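Local coordinates for Tol-Pal system protein TolB (Acinetobacter baumannii, PDB 7MX5) that is probably the periplasmic part of the Tol-Pal system, which takes part in outer membrane invagination during cell division and in keeping that membrane intact, at residues Gln2-Ile7 with Pro386-Glu391; Leu173-Thr178 with Val392-Trp397. All coordinates share one frame; numbering follows the deposited sequence. Where two conformers were deposited one is given.

Contact 1: residues Gln2-Ile7 with Pro386-Glu391; sequences QLHLEI and PSEQGE
The chi1 torsions of His-4 (-57°) and Glu-388 set each CG anti to its carbonyl carbon, and a bend at chi2 of Glu-388 (-147°) swings the carboxylate across to the imidazole. Glu-388 OE2 lies 3.0 Å from His-4 CE1, with ring and carboxylate planes 46° apart. His-4 NE2 is 3.4 Å from the same OE2, but at an angle too poor for a hydrogen bond. The firmer tie is in the backbone: His-4 N donates to Pro-386 O at 3.3 Å, while the Leu-3 CA hydrogen points at that oxygen too, with CA 3.4 Å from Pro-386 O. Here the N-terminal segment runs beside the end of strand 382-386, to which strand 6-9 adds as the outermost strand of a propeller-blade sheet. Glu-6, its chain extended, brings its carboxylate up to the CG corner of the proline ring, with OE2 3.6 Å from Pro-386 CG; that oxygen's polar partner is Arg-369, in a salt bridge. On the buried side, Leu-3 reaches with CD2 to within 4.1 Å of Ser-387 CB. Within the 386-391 loop, Ser-387 OG donates to Gln-389 O at 2.9 Å, approaching from above the carbonyl plane.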
# COMPACT_ATOMS: atom_id res chain seq x y z
N GLN A 2 3.21 7.13 -14.69
CA GLN A 2 3.93 5.99 -15.25
C GLN A 2 3.16 4.69 -15.02
O GLN A 2 3.11 3.84 -15.91
CB GLN A 2 5.33 5.90 -14.64
CG GLN A 2 6.42 5.57 -15.64
CD GLN A 2 7.72 6.29 -15.34
OE1 GLN A 2 7.75 7.27 -14.61
NE2 GLN A 2 8.82 5.79 -15.92
N LEU A 3 2.57 4.53 -13.84
CA LEU A 3 1.71 3.39 -13.56
C LEU A 3 0.26 3.79 -13.83
O LEU A 3 -0.28 4.69 -13.17
CB LEU A 3 1.86 2.93 -12.11
CG LEU A 3 3.26 2.52 -11.65
CD1 LEU A 3 3.22 2.04 -10.21
CD2 LEU A 3 3.82 1.44 -12.56
N HIS A 4 -0.35 3.14 -14.81
CA HIS A 4 -1.73 3.41 -15.18
C HIS A 4 -2.66 2.43 -14.46
O HIS A 4 -2.29 1.29 -14.19
CB HIS A 4 -1.92 3.32 -16.69
CG HIS A 4 -1.04 4.25 -17.46
ND1 HIS A 4 0.29 3.97 -17.71
CD2 HIS A 4 -1.28 5.46 -18.01
CE1 HIS A 4 0.82 4.97 -18.39
NE2 HIS A 4 -0.11 5.88 -18.59
N LEU A 5 -3.86 2.90 -14.15
CA LEU A 5 -4.77 2.15 -13.30
C LEU A 5 -5.67 1.25 -14.14
O LEU A 5 -6.26 1.70 -15.13
CB LEU A 5 -5.61 3.11 -12.45
CG LEU A 5 -6.32 2.53 -11.23
CD1 LEU A 5 -7.62 1.83 -11.59
CD2 LEU A 5 -5.38 1.56 -10.55
N GLU A 6 -5.77 -0.01 -13.74
CA GLU A 6 -6.72 -0.96 -14.30
C GLU A 6 -7.52 -1.59 -13.17
O GLU A 6 -6.99 -1.83 -12.08
CB GLU A 6 -6.03 -2.08 -15.09
CG GLU A 6 -5.44 -1.68 -16.43
CD GLU A 6 -4.64 -2.80 -17.06
OE1 GLU A 6 -4.68 -3.93 -16.53
OE2 GLU A 6 -3.96 -2.55 -18.08
N ILE A 7 -8.80 -1.84 -13.42
CA ILE A 7 -9.62 -2.71 -12.58
C ILE A 7 -9.67 -4.07 -13.27
O ILE A 7 -10.10 -4.17 -14.43
CB ILE A 7 -11.03 -2.15 -12.36
CG1 ILE A 7 -10.99 -0.74 -11.76
CG2 ILE A 7 -11.82 -3.06 -11.43
CD1 ILE A 7 -10.03 -0.58 -10.62
N PRO A 386 -0.06 -1.53 -14.06
CA PRO A 386 1.01 -1.89 -14.99
C PRO A 386 1.87 -0.70 -15.38
O PRO A 386 1.45 0.46 -15.31
CB PRO A 386 0.26 -2.44 -16.22
CG PRO A 386 -1.18 -2.51 -15.83
CD PRO A 386 -1.38 -1.56 -14.71
N SER A 387 3.09 -1.00 -15.77
CA SER A 387 4.00 -0.02 -16.32
C SER A 387 3.92 -0.03 -17.85
O SER A 387 3.53 -1.03 -18.46
CB SER A 387 5.44 -0.29 -15.87
OG SER A 387 6.31 0.75 -16.27
N GLU A 388 4.28 1.10 -18.45
CA GLU A 388 4.35 1.16 -19.91
C GLU A 388 5.52 0.35 -20.44
O GLU A 388 5.44 -0.22 -21.53
CB GLU A 388 4.44 2.61 -20.38
CG GLU A 388 3.15 3.39 -20.21
CD GLU A 388 2.96 4.43 -21.29
OE1 GLU A 388 3.49 4.25 -22.41
OE2 GLU A 388 2.27 5.44 -21.03
N GLN A 389 6.62 0.29 -19.68
CA GLN A 389 7.78 -0.48 -20.08
C GLN A 389 8.55 -0.89 -18.83
O GLN A 389 8.56 -0.18 -17.82
CB GLN A 389 8.69 0.31 -21.03
CG GLN A 389 9.14 1.66 -20.50
CD GLN A 389 8.12 2.76 -20.74
OE1 GLN A 389 7.45 2.79 -21.77
NE2 GLN A 389 8.00 3.67 -19.78
N GLY A 390 9.18 -2.06 -18.91
CA GLY A 390 9.91 -2.58 -17.77
C GLY A 390 8.99 -3.27 -16.77
O GLY A 390 7.86 -3.67 -17.08
N GLU A 391 9.49 -3.39 -15.54
CA GLU A 391 8.76 -4.05 -14.47
C GLU A 391 8.74 -3.16 -13.23
O GLU A 391 9.61 -2.31 -13.04
CB GLU A 391 9.36 -5.42 -14.13
CG GLU A 391 10.76 -5.35 -13.54
CD GLU A 391 11.36 -6.72 -13.30
OE1 GLU A 391 10.58 -7.68 -13.12
OE2 GLU A 391 12.60 -6.84 -13.30

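Contact 2: residues Leu173-Thr178 with Val392-Trp397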
# COMPACT_ATOMS: atom_id res chain seq x y z
N LEU A 173 16.92 -0.95 -4.19
CA LEU A 173 16.12 -2.04 -3.65
C LEU A 173 15.46 -1.64 -2.34
O LEU A 173 15.96 -0.80 -1.59
CB LEU A 173 16.98 -3.30 -3.42
CG LEU A 173 18.01 -3.66 -4.48
CD1 LEU A 173 19.00 -4.68 -3.94
CD2 LEU A 173 17.33 -4.19 -5.73
N SER A 174 14.31 -2.27 -2.08
CA SER A 174 13.61 -2.28 -0.80
C SER A 174 13.30 -0.89 -0.27
O SER A 174 13.92 -0.44 0.71
CB SER A 174 14.44 -3.05 0.24
OG SER A 174 14.75 -4.35 -0.23
N PRO A 175 12.35 -0.17 -0.86
CA PRO A 175 11.89 1.08 -0.24
C PRO A 175 11.09 0.79 1.02
O PRO A 175 10.21 -0.08 1.02
CB PRO A 175 11.02 1.73 -1.33
CG PRO A 175 11.10 0.84 -2.53
CD PRO A 175 11.64 -0.48 -2.11
N ALA A 176 11.40 1.51 2.09
CA ALA A 176 10.75 1.32 3.38
C ALA A 176 10.30 2.67 3.91
O ALA A 176 11.07 3.63 3.91
CB ALA A 176 11.69 0.65 4.39
N TRP A 177 9.05 2.73 4.36
CA TRP A 177 8.45 3.98 4.81
C TRP A 177 8.75 4.22 6.29
O TRP A 177 8.63 3.30 7.11
CB TRP A 177 6.94 3.96 4.59
CG TRP A 177 6.54 4.25 3.18
CD1 TRP A 177 6.23 3.34 2.21
CD2 TRP A 177 6.40 5.54 2.58
NE1 TRP A 177 5.91 3.99 1.04
CE2 TRP A 177 6.00 5.34 1.24
CE3 TRP A 177 6.57 6.85 3.04
CZ2 TRP A 177 5.78 6.40 0.36
CZ3 TRP A 177 6.35 7.90 2.17
CH2 TRP A 177 5.95 7.67 0.84
N THR A 178 9.13 5.44 6.62
CA THR A 178 9.30 5.83 8.01
C THR A 178 7.92 5.89 8.68
O THR A 178 6.91 6.12 8.02
CB THR A 178 10.03 7.17 8.10
OG1 THR A 178 11.24 7.01 8.84
CG2 THR A 178 9.17 8.24 8.75
N VAL A 392 7.73 -3.37 -12.40
CA VAL A 392 7.56 -2.66 -11.14
C VAL A 392 7.79 -3.66 -10.01
O VAL A 392 7.21 -4.75 -10.01
CB VAL A 392 6.17 -2.02 -11.02
CG1 VAL A 392 6.25 -0.75 -10.20
CG2 VAL A 392 5.61 -1.74 -12.41
N ARG A 393 8.64 -3.29 -9.05
CA ARG A 393 9.04 -4.21 -8.00
C ARG A 393 9.03 -3.52 -6.65
O ARG A 393 9.15 -2.29 -6.55
CB ARG A 393 10.44 -4.79 -8.26
CG ARG A 393 10.65 -5.30 -9.68
CD ARG A 393 10.16 -6.72 -9.82
NE ARG A 393 10.59 -7.55 -8.70
CZ ARG A 393 11.53 -8.48 -8.77
NH1 ARG A 393 12.17 -8.73 -9.90
NH2 ARG A 393 11.84 -9.17 -7.68
N GLU A 394 8.89 -4.33 -5.60
CA GLU A 394 9.04 -3.96 -4.20
C GLU A 394 8.18 -2.76 -3.81
O GLU A 394 8.71 -1.69 -3.49
CB GLU A 394 10.51 -3.66 -3.90
CG GLU A 394 11.31 -4.88 -3.46
CD GLU A 394 12.80 -4.68 -3.58
OE1 GLU A 394 13.23 -3.89 -4.45
OE2 GLU A 394 13.56 -5.33 -2.82
N PRO A 395 6.85 -2.90 -3.82
CA PRO A 395 6.00 -1.79 -3.38
C PRO A 395 5.97 -1.67 -1.86
O PRO A 395 6.23 -2.62 -1.13
CB PRO A 395 4.62 -2.17 -3.93
CG PRO A 395 4.64 -3.66 -3.93
CD PRO A 395 6.06 -4.07 -4.24
N ALA A 396 5.65 -0.46 -1.41
CA ALA A 396 5.55 -0.18 0.02
C ALA A 396 4.49 0.88 0.23
O ALA A 396 4.71 2.05 -0.08
CB ALA A 396 6.90 0.26 0.60
N TRP A 397 3.33 0.47 0.75
CA TRP A 397 2.25 1.41 1.02
C TRP A 397 2.60 2.29 2.20
O TRP A 397 2.97 1.80 3.27
CB TRP A 397 0.95 0.64 1.29
CG TRP A 397 -0.29 1.35 0.85
CD1 TRP A 397 -0.63 2.65 1.10
CD2 TRP A 397 -1.37 0.80 0.08
NE1 TRP A 397 -1.85 2.93 0.54
CE2 TRP A 397 -2.32 1.81 -0.10
CE3 TRP A 397 -1.61 -0.46 -0.48
CZ2 TRP A 397 -3.51 1.61 -0.81
CZ3 TRP A 397 -2.78 -0.66 -1.19
CH2 TRP A 397 -3.72 0.37 -1.34
O HOH W 1 9.76 -2.48 -0.40
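Glu-394 reaches from strand 392-397 to Ser-174 and uses both carboxylate oxygens there. Ser-174 N donates to Glu-394 OE1 at 3.1 Å in an almost straight bond (174° at the hydrogen), and Ser-174 OG donates to Glu-394 OE2 at 3.0 Å. Both donors come from above the carboxylate plane; the amide lies 64° out of it at OE1. One serine thus supplies two donors to one carboxylate, and Arg-141 adds a long, weak ion pair at OE1. The backbone N of Glu-394 is in turn bonded by a carboxylate oxygen of Glu-349.

The strand axes are 6.5 Å apart at closest and only 9° from parallel, yet no backbone hydrogen bond joins the segments. A water bridges them instead, donating to Pro-175 O at 2.8 Å and, weakly, to Glu-394 O at 3.4 Å. Further along, the edge of the Trp-177 indole meets Ala-396: CD1 touches Ala-396 CB at 3.5 Å. Trp-177 NE1 points at Ala-396 O, but their 2.5 Å separation is suspiciously short and the bond bent, so this weak link is doubtful.

Ser-174 and Glu-394, matched in register, both have positive phi and both precede a proline, the sequences running Ser-Pro-Ala-Trp and Glu-Pro-Ala-Trp. Such equivalence marks repeated blades: 172-177 and 391-397 are the inner edge strands of adjacent four-stranded sheets in the six-bladed beta-propeller of TolB, joined by side chains and water.

The two contacts are consecutive along the C-terminal chain: the loop 386-391 of contact 1 runs directly into strand 392-397 of contact 2. Their centres are 16 Å apart, but they touch through one methyl group, Val-392 CG2, which lies 3.6 Å from Leu-3 CD2 and 3.8 Å from Ser-387 CB. Between them the chain passes from the outer part of the last blade, where contact 1 lies, to the inner edge of the first, where contact 2 meets the second. There 391-397 pairs with 135-141, so strands from both ends of the propeller sequence share a sheet, the closure known as velcro.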